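Local coordinates for protein UDP-galactopyranose mutase (Deinococcus radiodurans, PDB 3HE3) that probably interconverts UDP-galactopyranose and UDP-galactofuranose with the help of a bound FAD cofactor, at residues Q108-A113 against D206-A211; L120-N125 against A197-R202; N130-L135 against R169-K174. One frame throughout, in Å; residues are numbered along the deposited sequence.

Interaction 1: residues Q108-A113 against D206-A211; sequences QHRVLA and DNRYFA. With UDP (uridine-5'-diphosphate), chain S.
V111 lies over one face of the Y209 ring: its CG2 sits 4.2 Å from the ring centroid, 24° off the normal, in a CH-pi contact displaced toward CD1. Y209 runs past V111 to the nucleotide, chi1 of -154° setting CG opposite the backbone N, and its OH donates to O2A of UDP at 2.9 Å, the oxygen lying near the ring plane. The Y209 backbone is fixed as well: its N donates to H109 O at 3.2 Å. Beside it the F210 ring comes obliquely to H109 CB, while ND1 of H109 bonds to the Y107 hydroxyl. At the outer end R110 reaches N207 with an extended chain: NE donates to OD1 at 2.8 Å from above the amide plane, and the guanidinium and amide planes stand 69° apart. R208 CG packs over one face of that guanidinium, 3.7 Å from NH2, and the R208 chain, bent at chi2 and chi3, carries its own guanidinium to a salt bridge with D206, NH1 to OD2 2.8 Å. A water accepts from V111 N at 2.8 Å. Together the chain leading into strand 111-115 and the loop form one wall of the UDP-sugar site of this flavoenzyme, with Y209 as a tyrosine that binds the diphosphate.

Interaction 2: residues L120-N125 against A197-R202; sequences LPIPIN and ARVPTR. With UDP (uridine-5'-diphosphate), chain S.
The uridine side of the UDP pocket is built here, where the end of the edge strand 118-122 and the loop 197-202 meet through P123 and V199. A cis peptide bond precedes P123 and turns the chain as it leaves the strand. Its ring fits between two residues of the loop: CG lies 3.9 Å from V199 CG1 on one, and over the centre of the R202 guanidinium face, 4.0 Å from CZ, on the other. R202 gets there by a chain extended from CG to NE, and its NH1 continues to the backbone oxygen of R208. V199 divides its two methyls between protein and ligand. CG1, anti to the backbone N (chi1 -178°), faces the proline, whereas CG2 meets UDP C6 at 3.6 Å. I122 approaches the same base from the strand, its CG1 3.6 Å from UDP O4, and it crosses V199 at about a right angle. Next to V199 in the loop, R198 turns toward the diphosphate, bent at chi3 (64°), and NE donates to O1A at 3.3 Å, with a weak second bond from NH2 to that oxygen; Y370 makes a cation-pi contact with this arginine. A leucine in place of R198 would probably leave O1A without these two donors and remove one of the positive charges beside the diphosphate. Farther along, T201 CG2 packs against I124 CB, and a water accepts from I124 N and makes a weak contact with T201 OG1. N125, at the N-cap of helix 126-133, lets its CA-H point at R202 O. The backbones are joined directly where R202 N donates to I124 O at 2.8 Å.

Interaction 3: residues N130-L135 against R169-K174; sequences NRLYGL and RDLYNK
Y133 reaches across from the last turn of helix 126-133 to D170 and L171 on helix 169-184. CB starts the side chain on a course that does not face the other helix, and CG, anti to the carbonyl carbon (chi1 -63°), swings the ring toward it. One ring face is covered from within its own helix by L132 CD2, offset toward the rim. Farther out the ring begins to meet helix 169-184: CE2 comes to 4.3 Å from L171 CD2, which lies obliquely to the ring, and on the other flank CE1 and CZ approach D170 OD1. At the tip OH donates to D170 OD1 at 2.8 Å and also touches L171 CD2. The accepting oxygen lies near the ring plane, but the hydroxyl meets it from above the carboxylate, 44° out of that plane, with ring and carboxylate turned 40° against each other. D170 is gripped a second time by K174, one turn on, whose chain bends at chi4 to bring NZ to OD2 at 2.8 Å on the syn side; a weaker bond from NZ reaches OD1. The carboxylate thus holds both a phenol and an ammonium, and the positive charge would probably keep it ionised. Next to this polar group L132 and L171 lie alongside one another, running oppositely, CD2 to CD2 at 3.6 Å, and L132 CD2 also touches the aliphatic K174 CD at 4.0 Å. F145 and F146 of helix 141-149 add to the packing, on Y133 and L171 respectively. This is helix-helix packing at the surface, a leucine pair edged by a tyrosine-aspartate bond and an i to i+4 salt bridge, joining helices 126-133 and 169-184 of the mutase.

Overall arrangement
Interactions 1 and 2 are neighbouring parts of one ligand site: their centres lie about 9 Å apart, both touch UDP, and strands 111-115 and 118-122 are neighbours in the same mixed sheet. They meet directly, A113 N lying 2.8 Å from L120 O, while Y209 OH packs on V199 CG2. Interaction 3 stands farther out, its centre about 12 Å from that of interaction 2 and about 18 Å from that of interaction 1. L120 links it inward by packing on R131 and L132. The K174 side chain remains about 9 Å from UDP, but F175, the next residue in its helix, belongs to the nucleotide site.

Interaction 1: residues Q108-A113 against D206-A211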
# COMPACT_ATOMS: atom_id res chain seq x y z
N GLN E 108 25.24 3.91 -4.14
CA GLN E 108 26.23 3.51 -3.17
C GLN E 108 26.15 4.42 -1.95
O GLN E 108 26.56 5.58 -2.00
CB GLN E 108 27.63 3.50 -3.79
CG GLN E 108 27.77 2.46 -4.89
CD GLN E 108 29.13 2.48 -5.56
OE1 GLN E 108 29.76 3.53 -5.69
NE2 GLN E 108 29.59 1.31 -5.99
N HIS E 109 25.60 3.87 -0.88
CA HIS E 109 25.36 4.60 0.36
C HIS E 109 26.64 5.23 0.90
O HIS E 109 27.72 4.66 0.78
CB HIS E 109 24.77 3.64 1.39
CG HIS E 109 24.12 4.32 2.56
ND1 HIS E 109 23.10 5.23 2.41
CD2 HIS E 109 24.33 4.20 3.89
CE1 HIS E 109 22.71 5.65 3.60
NE2 HIS E 109 23.44 5.04 4.52
N ARG E 110 26.51 6.41 1.51
CA ARG E 110 27.65 7.08 2.13
C ARG E 110 27.25 7.73 3.45
O ARG E 110 26.28 8.50 3.50
CB ARG E 110 28.26 8.11 1.19
CG ARG E 110 29.14 7.52 0.11
CD ARG E 110 29.75 8.62 -0.73
NE ARG E 110 30.73 8.10 -1.69
CZ ARG E 110 30.41 7.49 -2.82
NH1 ARG E 110 29.13 7.31 -3.14
NH2 ARG E 110 31.36 7.05 -3.63
N VAL E 111 28.00 7.44 4.50
CA VAL E 111 27.67 7.92 5.83
C VAL E 111 28.74 8.85 6.40
O VAL E 111 29.93 8.57 6.32
CB VAL E 111 27.44 6.75 6.80
CG1 VAL E 111 27.25 7.25 8.22
CG2 VAL E 111 26.24 5.92 6.35
N LEU E 112 28.30 9.98 6.95
CA LEU E 112 29.18 10.90 7.65
C LEU E 112 28.94 10.79 9.16
O LEU E 112 27.81 10.60 9.60
CB LEU E 112 28.93 12.33 7.19
CG LEU E 112 29.86 12.94 6.14
CD1 LEU E 112 30.75 11.89 5.51
CD2 LEU E 112 29.01 13.63 5.09
N ALA E 113 30.01 10.91 9.93
CA ALA E 113 29.91 10.88 11.38
C ALA E 113 30.25 12.25 11.95
O ALA E 113 31.28 12.84 11.62
CB ALA E 113 30.84 9.84 11.96
N ASP E 206 38.38 5.25 0.15
CA ASP E 206 37.03 4.81 -0.13
C ASP E 206 36.08 5.33 0.95
O ASP E 206 36.35 5.18 2.14
CB ASP E 206 36.98 3.28 -0.18
CG ASP E 206 35.66 2.75 -0.70
OD1 ASP E 206 34.76 3.57 -0.97
OD2 ASP E 206 35.52 1.51 -0.83
N ASN E 207 34.97 5.93 0.54
CA ASN E 207 34.02 6.49 1.50
C ASN E 207 32.63 5.88 1.46
O ASN E 207 31.71 6.38 2.11
CB ASN E 207 33.93 8.02 1.35
CG ASN E 207 33.43 8.44 -0.02
OD1 ASN E 207 33.39 7.65 -0.95
ND2 ASN E 207 33.04 9.71 -0.14
N ARG E 208 32.46 4.80 0.69
CA ARG E 208 31.18 4.08 0.71
C ARG E 208 31.09 3.26 1.98
O ARG E 208 32.09 2.75 2.47
CB ARG E 208 31.02 3.16 -0.51
CG ARG E 208 31.35 3.78 -1.85
CD ARG E 208 32.49 3.03 -2.50
NE ARG E 208 32.05 1.87 -3.27
CZ ARG E 208 32.83 0.83 -3.57
NH1 ARG E 208 34.08 0.79 -3.15
NH2 ARG E 208 32.34 -0.18 -4.28
N TYR E 209 29.88 3.14 2.52
CA TYR E 209 29.68 2.34 3.72
C TYR E 209 29.78 0.85 3.39
O TYR E 209 30.06 0.03 4.26
CB TYR E 209 28.32 2.67 4.35
CG TYR E 209 28.24 2.43 5.84
CD1 TYR E 209 29.02 3.16 6.73
CD2 TYR E 209 27.36 1.49 6.37
CE1 TYR E 209 28.94 2.95 8.10
CE2 TYR E 209 27.27 1.27 7.73
CZ TYR E 209 28.06 2.00 8.59
OH TYR E 209 27.96 1.78 9.95
N PHE E 210 29.57 0.52 2.12
CA PHE E 210 29.73 -0.85 1.63
C PHE E 210 30.66 -0.89 0.42
O PHE E 210 30.63 0.00 -0.43
CB PHE E 210 28.38 -1.46 1.24
CG PHE E 210 27.30 -1.22 2.25
CD1 PHE E 210 26.29 -0.31 1.99
CD2 PHE E 210 27.28 -1.91 3.46
CE1 PHE E 210 25.28 -0.08 2.92
CE2 PHE E 210 26.28 -1.68 4.40
CZ PHE E 210 25.27 -0.76 4.12
N ALA E 211 31.49 -1.93 0.33
CA ALA E 211 32.30 -2.16 -0.86
C ALA E 211 31.81 -3.42 -1.58
O ALA E 211 32.57 -4.08 -2.28
CB ALA E 211 33.78 -2.28 -0.52
N1 UDP S . 29.35 1.57 15.09
C2 UDP S . 29.96 2.58 15.80
N3 UDP S . 30.11 3.83 15.25
C4 UDP S . 29.64 4.09 13.98
C5 UDP S . 29.02 3.07 13.26
C6 UDP S . 28.96 1.79 13.79
O2 UDP S . 30.38 2.36 16.94
O4 UDP S . 29.77 5.22 13.49
C1' UDP S . 29.20 0.23 15.69
C2' UDP S . 27.92 0.20 16.50
O2' UDP S . 28.12 -0.53 17.68
C3' UDP S . 26.95 -0.53 15.59
C4' UDP S . 27.86 -1.45 14.79
O4' UDP S . 29.09 -0.76 14.68
O3' UDP S . 26.00 -1.26 16.34
C5' UDP S . 27.30 -1.80 13.42
O5' UDP S . 26.84 -0.64 12.76
PA UDP S . 25.87 -0.80 11.49
O1A UDP S . 26.52 -1.67 10.48
O2A UDP S . 25.51 0.51 10.91
O3A UDP S . 24.59 -1.59 12.09
PB UDP S . 23.07 -1.11 11.83
O1B UDP S . 22.64 -0.22 12.93
O2B UDP S . 22.20 -2.30 11.77
O3B UDP S . 23.00 -0.38 10.55
O HOH W 1 30.34 5.92 4.21
O HOH W 2 31.71 9.07 3.87

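Interaction 2: residues L120-N125 against A197-R202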
# COMPACT_ATOMS: atom_id res chain seq x y z
N LEU E 120 32.91 13.58 9.30
CA LEU E 120 33.99 12.78 8.74
C LEU E 120 33.48 11.45 8.19
O LEU E 120 32.45 10.94 8.63
CB LEU E 120 35.07 12.51 9.79
CG LEU E 120 35.96 13.66 10.29
CD1 LEU E 120 36.06 14.79 9.27
CD2 LEU E 120 35.51 14.17 11.64
N PRO E 121 34.21 10.88 7.23
CA PRO E 121 33.81 9.57 6.69
C PRO E 121 33.88 8.47 7.75
O PRO E 121 34.80 8.43 8.57
CB PRO E 121 34.86 9.31 5.60
CG PRO E 121 35.35 10.65 5.22
CD PRO E 121 35.33 11.46 6.48
N ILE E 122 32.87 7.61 7.73
CA ILE E 122 32.86 6.38 8.51
C ILE E 122 32.34 5.33 7.54
O ILE E 122 31.33 5.55 6.87
CB ILE E 122 31.95 6.50 9.76
CG1 ILE E 122 32.06 5.26 10.65
CG2 ILE E 122 30.50 6.77 9.37
CD1 ILE E 122 33.07 5.39 11.77
N PRO E 123 33.04 4.19 7.42
CA PRO E 123 34.22 3.72 8.16
C PRO E 123 35.40 4.67 8.09
O PRO E 123 35.57 5.40 7.12
CB PRO E 123 34.58 2.41 7.43
CG PRO E 123 33.32 1.98 6.77
CD PRO E 123 32.66 3.25 6.35
N ILE E 124 36.22 4.65 9.14
CA ILE E 124 37.43 5.45 9.19
C ILE E 124 38.32 5.13 8.00
O ILE E 124 38.54 3.96 7.68
CB ILE E 124 38.21 5.17 10.50
CG1 ILE E 124 37.35 5.54 11.72
CG2 ILE E 124 39.53 5.93 10.52
CD1 ILE E 124 37.93 5.07 13.03
N ASN E 125 38.82 6.16 7.33
CA ASN E 125 39.77 5.98 6.23
C ASN E 125 40.86 7.04 6.24
O ASN E 125 40.96 7.82 7.19
CB ASN E 125 39.05 5.94 4.88
CG ASN E 125 38.41 7.28 4.51
OD1 ASN E 125 39.05 8.32 4.60
ND2 ASN E 125 37.16 7.23 4.08
N ALA E 197 32.91 -5.25 14.25
CA ALA E 197 33.69 -5.75 13.12
C ALA E 197 32.92 -5.52 11.82
O ALA E 197 33.48 -5.63 10.73
CB ALA E 197 34.01 -7.22 13.30
N ARG E 198 31.64 -5.19 11.94
CA ARG E 198 30.82 -4.86 10.78
C ARG E 198 31.35 -3.62 10.07
O ARG E 198 31.30 -3.54 8.84
CB ARG E 198 29.36 -4.65 11.18
CG ARG E 198 28.59 -5.94 11.40
CD ARG E 198 27.32 -5.66 12.17
NE ARG E 198 26.40 -4.82 11.41
CZ ARG E 198 25.50 -5.29 10.55
NH1 ARG E 198 25.41 -6.60 10.33
NH2 ARG E 198 24.70 -4.46 9.90
N VAL E 199 31.84 -2.66 10.84
CA VAL E 199 32.37 -1.42 10.27
C VAL E 199 33.90 -1.42 10.29
O VAL E 199 34.52 -0.81 11.16
CB VAL E 199 31.87 -0.19 11.05
CG1 VAL E 199 32.39 1.10 10.41
CG2 VAL E 199 30.35 -0.19 11.12
N PRO E 200 34.51 -2.08 9.30
CA PRO E 200 35.96 -2.25 9.21
C PRO E 200 36.68 -0.94 8.91
O PRO E 200 36.14 -0.11 8.19
CB PRO E 200 36.09 -3.21 8.03
CG PRO E 200 35.00 -2.71 7.12
CD PRO E 200 33.84 -2.57 8.08
N THR E 201 37.88 -0.77 9.44
CA THR E 201 38.67 0.43 9.15
C THR E 201 39.34 0.29 7.79
O THR E 201 39.60 -0.82 7.33
CB THR E 201 39.75 0.68 10.23
OG1 THR E 201 39.12 0.84 11.51
CG2 THR E 201 40.55 1.92 9.91
N ARG E 202 39.59 1.42 7.13
CA ARG E 202 40.29 1.42 5.85
C ARG E 202 41.54 2.29 5.91
O ARG E 202 41.70 3.11 6.81
CB ARG E 202 39.37 1.94 4.74
CG ARG E 202 38.19 1.04 4.43
CD ARG E 202 37.17 1.74 3.56
NE ARG E 202 35.94 0.96 3.43
CZ ARG E 202 34.77 1.45 3.07
NH1 ARG E 202 34.65 2.75 2.80
NH2 ARG E 202 33.71 0.66 2.98
N1 UDP S . 29.35 1.57 15.09
C2 UDP S . 29.96 2.58 15.80
N3 UDP S . 30.11 3.83 15.25
C4 UDP S . 29.64 4.09 13.98
C5 UDP S . 29.02 3.07 13.26
C6 UDP S . 28.96 1.79 13.79
O2 UDP S . 30.38 2.36 16.94
O4 UDP S . 29.77 5.22 13.49
C1' UDP S . 29.20 0.23 15.69
C2' UDP S . 27.92 0.20 16.50
O2' UDP S . 28.12 -0.53 17.68
C3' UDP S . 26.95 -0.53 15.59
C4' UDP S . 27.86 -1.45 14.79
O4' UDP S . 29.09 -0.76 14.68
O3' UDP S . 26.00 -1.26 16.34
C5' UDP S . 27.30 -1.80 13.42
O5' UDP S . 26.84 -0.64 12.76
PA UDP S . 25.87 -0.80 11.49
O1A UDP S . 26.52 -1.67 10.48
O2A UDP S . 25.51 0.51 10.91
O3A UDP S . 24.59 -1.59 12.09
PB UDP S . 23.07 -1.11 11.83
O1B UDP S . 22.64 -0.22 12.93
O2B UDP S . 22.20 -2.30 11.77
O3B UDP S . 23.00 -0.38 10.55
O HOH W 3 36.14 2.37 10.89

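Interaction 3: residues N130-L135 against R169-K174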
# COMPACT_ATOMS: atom_id res chain seq x y z
N ASN E 130 43.42 12.28 8.42
CA ASN E 130 44.05 13.54 8.05
C ASN E 130 43.20 14.75 8.40
O ASN E 130 43.72 15.79 8.83
CB ASN E 130 44.38 13.56 6.55
CG ASN E 130 45.60 12.72 6.21
OD1 ASN E 130 46.47 12.50 7.06
ND2 ASN E 130 45.67 12.27 4.97
N ARG E 131 41.89 14.62 8.22
CA ARG E 131 40.96 15.71 8.50
C ARG E 131 40.77 15.90 10.00
O ARG E 131 40.67 17.03 10.48
CB ARG E 131 39.60 15.46 7.82
CG ARG E 131 39.63 15.60 6.30
CD ARG E 131 38.23 15.60 5.72
NE ARG E 131 37.34 16.51 6.44
CZ ARG E 131 36.02 16.54 6.31
NH1 ARG E 131 35.40 15.71 5.47
NH2 ARG E 131 35.30 17.40 7.02
N LEU E 132 40.75 14.80 10.74
CA LEU E 132 40.57 14.84 12.19
C LEU E 132 41.74 15.50 12.92
O LEU E 132 41.54 16.32 13.83
CB LEU E 132 40.34 13.43 12.75
CG LEU E 132 39.87 13.35 14.20
CD1 LEU E 132 38.52 14.03 14.34
CD2 LEU E 132 39.79 11.91 14.67
N TYR E 133 42.96 15.15 12.53
CA TYR E 133 44.15 15.61 13.23
C TYR E 133 44.90 16.69 12.48
O TYR E 133 45.87 17.24 13.00
CB TYR E 133 45.10 14.43 13.49
CG TYR E 133 44.53 13.37 14.39
CD1 TYR E 133 44.08 13.70 15.67
CD2 TYR E 133 44.43 12.05 13.98
CE1 TYR E 133 43.56 12.74 16.50
CE2 TYR E 133 43.91 11.09 14.81
CZ TYR E 133 43.48 11.43 16.07
OH TYR E 133 42.95 10.48 16.91
N GLY E 134 44.47 16.99 11.26
CA GLY E 134 45.16 17.98 10.45
C GLY E 134 46.48 17.46 9.92
O GLY E 134 47.47 18.19 9.87
N LEU E 135 46.49 16.19 9.54
CA LEU E 135 47.68 15.54 9.01
C LEU E 135 47.65 15.50 7.49
O LEU E 135 46.68 15.91 6.85
CB LEU E 135 47.80 14.10 9.52
CG LEU E 135 47.66 13.84 11.02
CD1 LEU E 135 47.46 12.35 11.24
CD2 LEU E 135 48.89 14.33 11.76
N ARG E 169 43.25 3.46 20.90
CA ARG E 169 42.27 3.87 21.89
C ARG E 169 41.53 5.17 21.54
O ARG E 169 40.31 5.25 21.68
CB ARG E 169 42.94 4.01 23.26
CG ARG E 169 42.02 4.46 24.39
CD ARG E 169 41.03 3.38 24.79
NE ARG E 169 41.69 2.10 25.04
CZ ARG E 169 41.04 0.97 25.27
NH1 ARG E 169 39.72 0.95 25.27
NH2 ARG E 169 41.72 -0.15 25.48
N ASP E 170 42.26 6.18 21.08
CA ASP E 170 41.66 7.48 20.83
C ASP E 170 40.59 7.47 19.73
O ASP E 170 39.52 8.06 19.90
CB ASP E 170 42.71 8.54 20.50
CG ASP E 170 42.12 9.94 20.43
OD1 ASP E 170 42.63 10.78 19.67
OD2 ASP E 170 41.12 10.19 21.15
N LEU E 171 40.88 6.80 18.62
CA LEU E 171 39.91 6.72 17.53
C LEU E 171 38.72 5.84 17.92
O LEU E 171 37.63 5.99 17.39
CB LEU E 171 40.56 6.24 16.23
CG LEU E 171 41.43 7.31 15.56
CD1 LEU E 171 42.29 6.73 14.46
CD2 LEU E 171 40.56 8.44 15.03
N TYR E 172 38.95 4.93 18.86
CA TYR E 172 37.90 4.07 19.39
C TYR E 172 36.91 4.90 20.21
O TYR E 172 35.70 4.77 20.06
CB TYR E 172 38.52 2.97 20.26
CG TYR E 172 37.57 2.26 21.19
CD1 TYR E 172 36.60 1.39 20.71
CD2 TYR E 172 37.66 2.43 22.57
CE1 TYR E 172 35.73 0.73 21.57
CE2 TYR E 172 36.80 1.78 23.44
CZ TYR E 172 35.84 0.93 22.93
OH TYR E 172 34.98 0.28 23.79
N ASN E 173 37.45 5.76 21.06
CA ASN E 173 36.61 6.62 21.89
C ASN E 173 35.77 7.59 21.06
O ASN E 173 34.61 7.86 21.39
CB ASN E 173 37.47 7.39 22.89
CG ASN E 173 38.13 6.49 23.92
OD1 ASN E 173 37.58 5.44 24.28
ND2 ASN E 173 39.30 6.88 24.39
N LYS E 174 36.34 8.09 19.98
CA LYS E 174 35.67 9.10 19.17
C LYS E 174 34.57 8.53 18.28
O LYS E 174 33.54 9.17 18.09
CB LYS E 174 36.69 9.88 18.33
CG LYS E 174 37.66 10.69 19.17
CD LYS E 174 38.30 11.81 18.36
CE LYS E 174 38.85 12.90 19.26
NZ LYS E 174 40.13 12.50 19.91